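PDB 4X7R: TarM from Staphylococcus aureus subsp. aureus 21178, which belongs to the glycosyltransferases of the GT-B fold, in which two Rossmann-like domains face each other across a ligand-binding cleft. Local coordinates for residues Lys319-Pro329 against Val350-Lys361. The protein carries 1 engineered substitution. Numbering follows the deposited sequence.
Sequences KIVGHISRMVP and VKFHIYGEGSVK. With UDP (uridine-5'-diphosphate), chain E; SGN (2-deoxy-6-O-sulfo-2-(sulfoamino)-alpha-D-glucopyranose), chain C; 3YW ((2S)-2,3-dihydroxypropyl 2-acetamido-2-deoxy-alpha-D-glucopyranoside), chain F.
Strands 320-324 and 351-355, where Ile320 pairs with Lys351 and Ile324 with Tyr355, are the two strands of a beta-alpha-beta unit joined through helix 333-346. Their axes run parallel, 19° apart, and the regular strand bonds begin with Lys351 N to Lys319 O (2.8 Å) and end with Ser325 N to Tyr355 O. On one face Ile320 CG2 sits 3.7 Å from the centroid of the His353 ring, 2° off its normal, a centred CH-pi contact; with chi1 at -42°, the CG2 branch lies roughly opposite the backbone N, which brings it over the ring. On the other, Val321 CB lies over the rim of the Phe352 ring, with Val321 CG1 3.7 Å from Phe352 CE2. This parallel pair belongs to the C-terminal Rossmann-like sheet of a GT-B fold, and the C-terminal ends of these two strands meet the bound UDP: Ile324 CG2 lies 3.5 Å from UDP C4. Just beyond, Arg326 grips UDP through NH2 to O3B (2.7 Å) and NE to O2B, while NH1 bonds to SGN O3 at 2.8 Å. Met327 turns toward the loop after strand 351-355: its N continues the backbone bonding to Glu357 O, and its extended chain carries SD to 3.6 Å from Lys361 CG and CE to 3.7 Å from Ile354 CG2.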
ATOM      1  N   LYS A 319     -24.580  -6.856 -19.582  1.00 82.10           N
ATOM      2  CA  LYS A 319     -24.100  -5.477 -19.499  1.00 79.52           C
ATOM      3  C   LYS A 319     -23.547  -5.144 -18.104  1.00 82.64           C
ATOM      4  O   LYS A 319     -24.197  -4.471 -17.301  1.00 83.36           O
ATOM      5  CB  LYS A 319     -25.195  -4.493 -19.943  1.00 82.30           C
ATOM      6  CG  LYS A 319     -25.704  -4.730 -21.355  1.00 82.45           C
ATOM      7  CD  LYS A 319     -27.091  -4.164 -21.528  1.00 83.33           C
ATOM      8  CE  LYS A 319     -27.616  -4.457 -22.902  1.00 84.44           C
ATOM      9  NZ  LYS A 319     -28.675  -3.493 -23.288  1.00 94.69           N
ATOM     10  N   ILE A 320     -22.341  -5.646 -17.815  1.00 76.85           N
ATOM     11  CA  ILE A 320     -21.676  -5.399 -16.544  1.00 75.22           C
ATOM     12  C   ILE A 320     -20.400  -4.613 -16.821  1.00 75.41           C
ATOM     13  O   ILE A 320     -19.521  -5.090 -17.549  1.00 74.13           O
ATOM     14  CB  ILE A 320     -21.401  -6.701 -15.725  1.00 78.72           C
ATOM     15  CG1 ILE A 320     -22.582  -7.717 -15.735  1.00 81.72           C
ATOM     16  CG2 ILE A 320     -20.876  -6.399 -14.310  1.00 78.73           C
ATOM     17  CD1 ILE A 320     -23.868  -7.313 -15.043  1.00 89.74           C
ATOM     18  N   VAL A 321     -20.317  -3.397 -16.261  1.00 69.57           N
ATOM     19  CA  VAL A 321     -19.140  -2.537 -16.380  1.00 66.39           C
ATOM     20  C   VAL A 321     -18.424  -2.615 -15.041  1.00 67.76           C
ATOM     21  O   VAL A 321     -19.032  -2.360 -13.999  1.00 68.69           O
ATOM     22  CB  VAL A 321     -19.479  -1.081 -16.801  1.00 69.70           C
ATOM     23  CG1 VAL A 321     -18.235  -0.202 -16.791  1.00 67.61           C
ATOM     24  CG2 VAL A 321     -20.137  -1.045 -18.171  1.00 70.10           C
ATOM     25  N   GLY A 322     -17.163  -3.014 -15.073  1.00 61.02           N
ATOM     26  CA  GLY A 322     -16.373  -3.163 -13.858  1.00 59.08           C
ATOM     27  C   GLY A 322     -15.376  -2.058 -13.595  1.00 60.64           C
ATOM     28  O   GLY A 322     -14.949  -1.362 -14.520  1.00 59.02           O
ATOM     29  N   HIS A 323     -14.999  -1.904 -12.315  1.00 56.16           N
ATOM     30  CA  HIS A 323     -14.008  -0.940 -11.848  1.00 54.22           C
ATOM     31  C   HIS A 323     -13.424  -1.476 -10.545  1.00 57.70           C
ATOM     32  O   HIS A 323     -14.143  -1.579  -9.553  1.00 58.46           O
ATOM     33  CB  HIS A 323     -14.623   0.458 -11.666  1.00 55.46           C
ATOM     34  CG  HIS A 323     -13.624   1.523 -11.340  1.00 57.10           C
ATOM     35  ND1 HIS A 323     -13.190   2.414 -12.293  1.00 58.34           N
ATOM     36  CD2 HIS A 323     -13.029   1.819 -10.165  1.00 58.02           C
ATOM     37  CE1 HIS A 323     -12.318   3.199 -11.679  1.00 56.41           C
ATOM     38  NE2 HIS A 323     -12.186   2.872 -10.399  1.00 56.62           N
ATOM     39  N   ILE A 324     -12.132  -1.867 -10.567  1.00 52.51           N
ATOM     40  CA  ILE A 324     -11.409  -2.419  -9.416  1.00 51.45           C
ATOM     41  C   ILE A 324     -10.227  -1.510  -9.097  1.00 53.95           C
ATOM     42  O   ILE A 324      -9.263  -1.485  -9.865  1.00 54.15           O
ATOM     43  CB  ILE A 324     -10.941  -3.896  -9.654  1.00 54.57           C
ATOM     44  CG1 ILE A 324     -12.093  -4.830 -10.107  1.00 56.41           C
ATOM     45  CG2 ILE A 324     -10.251  -4.455  -8.408  1.00 55.38           C
ATOM     46  CD1 ILE A 324     -11.601  -6.179 -10.742  1.00 63.22           C
ATOM     47  N   SER A 325     -10.287  -0.768  -7.969  1.00 49.52           N
ATOM     48  CA  SER A 325      -9.203   0.130  -7.554  1.00 48.09           C
ATOM     49  C   SER A 325      -9.262   0.490  -6.067  1.00 54.58           C
ATOM     50  O   SER A 325     -10.225   0.145  -5.372  1.00 55.00           O
ATOM     51  CB  SER A 325      -9.253   1.424  -8.369  1.00 49.98           C
ATOM     52  OG  SER A 325     -10.287   2.289  -7.926  1.00 59.47           O
ATOM     53  N   ARG A 326      -8.231   1.239  -5.597  1.00 50.37           N
ATOM     54  CA  ARG A 326      -8.209   1.876  -4.285  1.00 49.74           C
ATOM     55  C   ARG A 326      -9.217   3.023  -4.505  1.00 56.33           C
ATOM     56  O   ARG A 326      -9.180   3.658  -5.575  1.00 54.38           O
ATOM     57  CB  ARG A 326      -6.838   2.509  -4.001  1.00 45.31           C
ATOM     58  CG  ARG A 326      -5.723   1.542  -3.700  1.00 43.94           C
ATOM     59  CD  ARG A 326      -4.432   2.293  -3.377  1.00 44.75           C
ATOM     60  NE  ARG A 326      -3.932   3.046  -4.533  1.00 47.17           N
ATOM     61  CZ  ARG A 326      -3.641   4.342  -4.526  1.00 56.82           C
ATOM     62  NH1 ARG A 326      -3.770   5.053  -3.415  1.00 46.39           N
ATOM     63  NH2 ARG A 326      -3.208   4.937  -5.629  1.00 42.06           N
ATOM     64  N   MET A 327     -10.144   3.254  -3.553  1.00 56.07           N
ATOM     65  CA  MET A 327     -11.147   4.312  -3.745  1.00 57.62           C
ATOM     66  C   MET A 327     -10.580   5.638  -3.264  1.00 60.06           C
ATOM     67  O   MET A 327     -10.824   6.064  -2.137  1.00 60.19           O
ATOM     68  CB  MET A 327     -12.481   3.947  -3.091  1.00 61.76           C
ATOM     69  CG  MET A 327     -13.088   2.699  -3.661  1.00 66.39           C
ATOM     70  SD  MET A 327     -14.844   2.723  -3.329  1.00 73.88           S
ATOM     71  CE  MET A 327     -15.324   1.220  -4.037  1.00 71.67           C
ATOM     72  N   VAL A 328      -9.763   6.263  -4.125  1.00 53.71           N
ATOM     73  CA  VAL A 328      -9.041   7.495  -3.812  1.00 51.56           C
ATOM     74  C   VAL A 328      -9.340   8.622  -4.801  1.00 54.72           C
ATOM     75  O   VAL A 328      -9.739   8.333  -5.928  1.00 53.10           O
ATOM     76  CB  VAL A 328      -7.505   7.259  -3.611  1.00 52.90           C
ATOM     77  CG1 VAL A 328      -7.218   6.432  -2.366  1.00 51.52           C
ATOM     78  CG2 VAL A 328      -6.837   6.665  -4.852  1.00 51.76           C
ATOM     79  N   PRO A 329      -9.133   9.907  -4.406  1.00 53.83           N
ATOM     80  CA  PRO A 329      -9.459  11.027  -5.308  1.00 53.83           C
ATOM     81  C   PRO A 329      -8.911  10.986  -6.735  1.00 55.77           C
ATOM     82  O   PRO A 329      -9.630  11.377  -7.642  1.00 55.63           O
ATOM     83  CB  PRO A 329      -8.934  12.245  -4.546  1.00 55.76           C
ATOM     84  CG  PRO A 329      -9.068  11.866  -3.119  1.00 60.19           C
ATOM     85  CD  PRO A 329      -8.698  10.411  -3.079  1.00 55.07           C
ATOM     86  N   VAL A 350     -27.726  -1.766 -17.974  1.00 88.40           N
ATOM     87  CA  VAL A 350     -26.298  -1.767 -17.662  1.00 85.63           C
ATOM     88  C   VAL A 350     -25.977  -1.572 -16.165  1.00 88.55           C
ATOM     89  O   VAL A 350     -26.438  -0.614 -15.542  1.00 89.40           O
ATOM     90  CB  VAL A 350     -25.470  -0.879 -18.638  1.00 88.26           C
ATOM     91  CG1 VAL A 350     -26.016   0.536 -18.706  1.00 89.11           C
ATOM     92  CG2 VAL A 350     -23.973  -0.879 -18.307  1.00 85.22           C
ATOM     93  N   LYS A 351     -25.201  -2.515 -15.606  1.00 82.60           N
ATOM     94  CA  LYS A 351     -24.773  -2.532 -14.212  1.00 81.49           C
ATOM     95  C   LYS A 351     -23.318  -2.066 -14.083  1.00 82.36           C
ATOM     96  O   LYS A 351     -22.493  -2.364 -14.950  1.00 81.17           O
ATOM     97  CB  LYS A 351     -24.906  -3.951 -13.626  1.00 84.67           C
ATOM     98  CG  LYS A 351     -26.339  -4.423 -13.358  1.00 98.37           C
ATOM     99  CD  LYS A 351     -26.376  -5.829 -12.713  1.00105.64           C
ATOM    100  CE  LYS A 351     -26.003  -5.868 -11.239  1.00104.33           C
ATOM    101  NZ  LYS A 351     -25.681  -7.244 -10.773  1.00102.49           N
ATOM    102  N   PHE A 352     -23.002  -1.361 -12.984  1.00 76.54           N
ATOM    103  CA  PHE A 352     -21.660  -0.887 -12.681  1.00 72.84           C
ATOM    104  C   PHE A 352     -21.242  -1.478 -11.342  1.00 76.38           C
ATOM    105  O   PHE A 352     -21.880  -1.213 -10.317  1.00 76.89           O
ATOM    106  CB  PHE A 352     -21.579   0.654 -12.689  1.00 74.00           C
ATOM    107  CG  PHE A 352     -21.675   1.300 -14.057  1.00 75.46           C
ATOM    108  CD1 PHE A 352     -22.899   1.423 -14.707  1.00 80.36           C
ATOM    109  CD2 PHE A 352     -20.546   1.818 -14.680  1.00 75.61           C
ATOM    110  CE1 PHE A 352     -22.984   2.011 -15.974  1.00 81.20           C
ATOM    111  CE2 PHE A 352     -20.636   2.418 -15.944  1.00 78.40           C
ATOM    112  CZ  PHE A 352     -21.853   2.507 -16.582  1.00 78.21           C
ATOM    113  N   HIS A 353     -20.205  -2.340 -11.372  1.00 71.85           N
ATOM    114  CA  HIS A 353     -19.644  -3.014 -10.200  1.00 70.72           C
ATOM    115  C   HIS A 353     -18.346  -2.332  -9.820  1.00 71.40           C
ATOM    116  O   HIS A 353     -17.360  -2.421 -10.562  1.00 70.91           O
ATOM    117  CB  HIS A 353     -19.383  -4.502 -10.491  1.00 71.96           C
ATOM    118  CG  HIS A 353     -20.607  -5.358 -10.598  1.00 78.10           C
ATOM    119  ND1 HIS A 353     -20.524  -6.734 -10.501  1.00 80.59           N
ATOM    120  CD2 HIS A 353     -21.901  -5.014 -10.806  1.00 81.69           C
ATOM    121  CE1 HIS A 353     -21.758  -7.178 -10.654  1.00 82.04           C
ATOM    122  NE2 HIS A 353     -22.618  -6.179 -10.840  1.00 83.24           N
ATOM    123  N   ILE A 354     -18.342  -1.645  -8.668  1.00 64.62           N
ATOM    124  CA  ILE A 354     -17.178  -0.910  -8.198  1.00 61.13           C
ATOM    125  C   ILE A 354     -16.586  -1.593  -6.970  1.00 64.66           C
ATOM    126  O   ILE A 354     -17.214  -1.613  -5.911  1.00 65.44           O
ATOM    127  CB  ILE A 354     -17.488   0.608  -7.987  1.00 64.03           C
ATOM    128  CG1 ILE A 354     -18.203   1.223  -9.225  1.00 64.92           C
ATOM    129  CG2 ILE A 354     -16.215   1.389  -7.626  1.00 62.49           C
ATOM    130  CD1 ILE A 354     -18.710   2.639  -9.062  1.00 67.80           C
ATOM    131  N   TYR A 355     -15.371  -2.154  -7.121  1.00 59.44           N
ATOM    132  CA  TYR A 355     -14.654  -2.838  -6.048  1.00 58.74           C
ATOM    133  C   TYR A 355     -13.567  -1.976  -5.448  1.00 62.29           C
ATOM    134  O   TYR A 355     -12.946  -1.176  -6.155  1.00 60.74           O
ATOM    135  CB  TYR A 355     -14.040  -4.152  -6.549  1.00 59.36           C
ATOM    136  CG  TYR A 355     -15.056  -5.242  -6.811  1.00 62.42           C
ATOM    137  CD1 TYR A 355     -15.691  -5.349  -8.047  1.00 64.06           C
ATOM    138  CD2 TYR A 355     -15.369  -6.184  -5.830  1.00 64.26           C
ATOM    139  CE1 TYR A 355     -16.613  -6.361  -8.300  1.00 65.53           C
ATOM    140  CE2 TYR A 355     -16.290  -7.204  -6.077  1.00 66.69           C
ATOM    141  CZ  TYR A 355     -16.913  -7.280  -7.311  1.00 72.74           C
ATOM    142  OH  TYR A 355     -17.813  -8.277  -7.570  1.00 79.10           O
ATOM    143  N   GLY A 356     -13.317  -2.187  -4.160  1.00 60.10           N
ATOM    144  CA  GLY A 356     -12.279  -1.495  -3.413  1.00 58.93           C
ATOM    145  C   GLY A 356     -12.792  -0.759  -2.198  1.00 64.86           C
ATOM    146  O   GLY A 356     -13.992  -0.784  -1.906  1.00 65.39           O
ATOM    147  N   GLU A 357     -11.870  -0.117  -1.471  1.00 61.91           N
ATOM    148  CA  GLU A 357     -12.147   0.677  -0.267  1.00 62.56           C
ATOM    149  C   GLU A 357     -11.231   1.894  -0.291  1.00 66.16           C
ATOM    150  O   GLU A 357     -10.179   1.865  -0.944  1.00 65.04           O
ATOM    151  CB  GLU A 357     -11.877  -0.123   1.007  1.00 63.85           C
ATOM    152  CG  GLU A 357     -12.744  -1.356   1.180  1.00 78.17           C
ATOM    153  CD  GLU A 357     -12.306  -2.249   2.313  1.00108.85           C
ATOM    154  OE1 GLU A 357     -11.137  -2.153   2.760  1.00101.91           O
ATOM    155  OE2 GLU A 357     -13.149  -3.060   2.760  1.00108.76           O
ATOM    156  N   GLY A 358     -11.624   2.947   0.416  1.00 62.98           N
ATOM    157  CA  GLY A 358     -10.824   4.162   0.487  1.00 62.10           C
ATOM    158  C   GLY A 358     -11.589   5.379   0.945  1.00 67.13           C
ATOM    159  O   GLY A 358     -12.804   5.312   1.132  1.00 68.76           O
ATOM    160  N   SER A 359     -10.866   6.503   1.093  1.00 62.82           N
ATOM    161  CA  SER A 359     -11.357   7.787   1.599  1.00 63.56           C
ATOM    162  C   SER A 359     -12.641   8.339   0.980  1.00 69.38           C
ATOM    163  O   SER A 359     -13.447   8.908   1.712  1.00 71.23           O
ATOM    164  CB  SER A 359     -10.248   8.835   1.596  1.00 65.67           C
ATOM    165  OG  SER A 359      -9.789   9.121   0.287  1.00 72.10           O
ATOM    166  N   VAL A 360     -12.844   8.146  -0.342  1.00 64.56           N
ATOM    167  CA  VAL A 360     -14.006   8.639  -1.096  1.00 64.78           C
ATOM    168  C   VAL A 360     -15.232   7.697  -1.124  1.00 70.08           C
ATOM    169  O   VAL A 360     -16.282   8.123  -1.614  1.00 71.53           O
ATOM    170  CB  VAL A 360     -13.632   9.138  -2.529  1.00 67.37           C
ATOM    171  CG1 VAL A 360     -12.490  10.155  -2.501  1.00 66.07           C
ATOM    172  CG2 VAL A 360     -13.318   7.977  -3.472  1.00 65.83           C
ATOM    173  N   LYS A 361     -15.105   6.434  -0.643  1.00 66.49           N
ATOM    174  CA  LYS A 361     -16.200   5.442  -0.666  1.00 68.09           C
ATOM    175  C   LYS A 361     -17.558   5.968  -0.183  1.00 75.23           C
ATOM    176  O   LYS A 361     -18.558   5.759  -0.875  1.00 75.87           O
ATOM    177  CB  LYS A 361     -15.830   4.123   0.042  1.00 69.57           C
ATOM    178  CG  LYS A 361     -16.806   2.986  -0.283  1.00 77.30           C
ATOM    179  CD  LYS A 361     -16.458   1.674   0.391  1.00 86.06           C
ATOM    180  CE  LYS A 361     -17.337   0.558  -0.121  1.00 94.66           C
ATOM    181  NZ  LYS A 361     -17.690  -0.412   0.953  1.00103.41           N
TER
HETATM  182  N1  UDP E 501      -6.907  -4.375  -6.115  1.00 50.66           N
HETATM  183  C2  UDP E 501      -7.436  -5.563  -5.644  1.00 49.51           C
HETATM  184  N3  UDP E 501      -8.703  -5.469  -5.118  1.00 50.42           N
HETATM  185  C4  UDP E 501      -9.471  -4.332  -4.995  1.00 52.45           C
HETATM  186  C5  UDP E 501      -8.839  -3.124  -5.460  1.00 49.12           C
HETATM  187  C6  UDP E 501      -7.604  -3.180  -5.996  1.00 48.91           C
HETATM  188  O2  UDP E 501      -6.831  -6.626  -5.685  1.00 48.76           O
HETATM  189  O4  UDP E 501     -10.624  -4.420  -4.534  1.00 54.49           O
HETATM  190  C1' UDP E 501      -5.628  -4.468  -6.864  1.00 50.35           C
HETATM  191  C2' UDP E 501      -5.799  -4.634  -8.372  1.00 51.43           C
HETATM  192  O2' UDP E 501      -5.973  -5.999  -8.717  1.00 57.27           O
HETATM  193  C3' UDP E 501      -4.470  -4.082  -8.889  1.00 50.74           C
HETATM  194  C4' UDP E 501      -4.136  -2.988  -7.880  1.00 52.40           C
HETATM  195  O4' UDP E 501      -4.900  -3.274  -6.684  1.00 52.57           O
HETATM  196  O3' UDP E 501      -3.409  -5.027  -9.043  1.00 48.31           O
HETATM  197  C5' UDP E 501      -4.418  -1.585  -8.353  1.00 54.21           C
HETATM  198  O5' UDP E 501      -3.384  -1.256  -9.307  1.00 55.71           O
HETATM  199  PA  UDP E 501      -3.314   0.089 -10.180  1.00 51.80           P
HETATM  200  O1A UDP E 501      -1.966   0.196 -10.783  1.00 45.51           O
HETATM  201  O2A UDP E 501      -4.402   0.024 -11.264  1.00 50.78           O
HETATM  202  O3A UDP E 501      -3.588   1.301  -9.233  1.00 50.17           O
HETATM  203  PB  UDP E 501      -2.951   1.762  -7.834  1.00 53.58           P
HETATM  204  O1B UDP E 501      -1.477   1.450  -7.819  1.00 52.11           O
HETATM  205  O2B UDP E 501      -3.638   1.037  -6.672  1.00 48.81           O
HETATM  206  O3B UDP E 501      -3.121   3.262  -7.692  1.00 57.57           O
HETATM  207  C1  SGN C   5       0.048   5.717  -0.182  0.82 53.31           C
HETATM  208  C2  SGN C   5      -1.450   5.934  -0.545  0.82 54.82           C
HETATM  209  C3  SGN C   5      -2.345   4.763  -0.039  0.82 52.88           C
HETATM  210  C4  SGN C   5      -1.755   3.383  -0.394  0.82 50.01           C
HETATM  211  C5  SGN C   5      -0.249   3.304  -0.040  0.82 49.26           C
HETATM  212  C6  SGN C   5       0.358   1.969  -0.464  0.82 49.41           C
HETATM  213  N2  SGN C   5      -1.916   7.224  -0.013  0.82 60.07           N
HETATM  214  O3  SGN C   5      -3.663   4.853  -0.618  0.82 53.42           O
HETATM  215  O4  SGN C   5      -2.471   2.335   0.289  0.82 48.50           O
HETATM  216  O5  SGN C   5       0.503   4.411  -0.655  0.82 49.67           O
HETATM  217  O6  SGN C   5       0.173   1.823  -1.870  0.82 47.77           O
HETATM  218  S1  SGN C   5      -2.052   8.414  -1.264  0.82 64.85           S
HETATM  219  O1S SGN C   5      -3.145   7.995  -2.250  0.82 64.03           O
HETATM  220  O2S SGN C   5      -0.714   8.570  -2.013  0.82 64.79           O
HETATM  221  O3S SGN C   5      -2.418   9.740  -0.583  0.82 66.84           O
HETATM  222  S2  SGN C   5      -0.587   0.631  -2.435  0.82 44.52           S
HETATM  223  O4S SGN C   5      -0.817   0.925  -3.925  0.82 50.75           O
HETATM  224  O5S SGN C   5      -1.931   0.409  -1.747  0.82 41.76           O
HETATM  225  O6S SGN C   5       0.312  -0.588  -2.232  0.82 45.14           O
HETATM  226  O3A 3YW F 503       1.556   6.286  -4.016  0.75 57.69           O
HETATM  227  C4A 3YW F 503       1.098   3.140  -5.999  0.75 53.29           C
HETATM  228  C5A 3YW F 503       0.767   4.478  -5.386  0.75 54.48           C
HETATM  229  O5  3YW F 503       1.913   1.917  -8.702  0.75 49.54           O
HETATM  230  C6A 3YW F 503       1.939   5.072  -4.645  0.75 55.48           C
HETATM  231  C5  3YW F 503       1.331   0.976  -9.613  0.75 42.66           C
HETATM  232  C6  3YW F 503       2.304  -0.175  -9.721  0.75 38.95           C
HETATM  233  C4  3YW F 503       1.040   1.691 -10.931  0.75 41.85           C
HETATM  234  O6  3YW F 503       3.577   0.248 -10.185  0.75 36.01           O
HETATM  235  C3  3YW F 503      -0.045   2.733 -10.679  0.75 44.50           C
HETATM  236  O4  3YW F 503       0.570   0.761 -11.901  0.75 37.23           O
HETATM  237  O3  3YW F 503      -0.355   3.467 -11.863  0.75 39.03           O
HETATM  238  O7  3YW F 503      -0.202   6.394  -9.846  0.75 55.73           O
HETATM  239  C7  3YW F 503      -1.048   5.688  -9.307  0.75 54.03           C
HETATM  240  C8  3YW F 503      -2.382   6.227  -8.887  0.75 53.39           C
HETATM  241  N2  3YW F 503      -0.841   4.392  -9.068  0.75 51.74           N
HETATM  242  C2  3YW F 503       0.334   3.674  -9.535  0.75 48.39           C
HETATM  243  C1  3YW F 503       1.085   3.024  -8.359  0.75 51.40           C
HETATM  244  O1  3YW F 503       0.351   2.846  -7.182  0.75 51.03           O
HETATM  245  O2  3YW F 503      -0.337   4.316  -4.494  0.75 55.13           O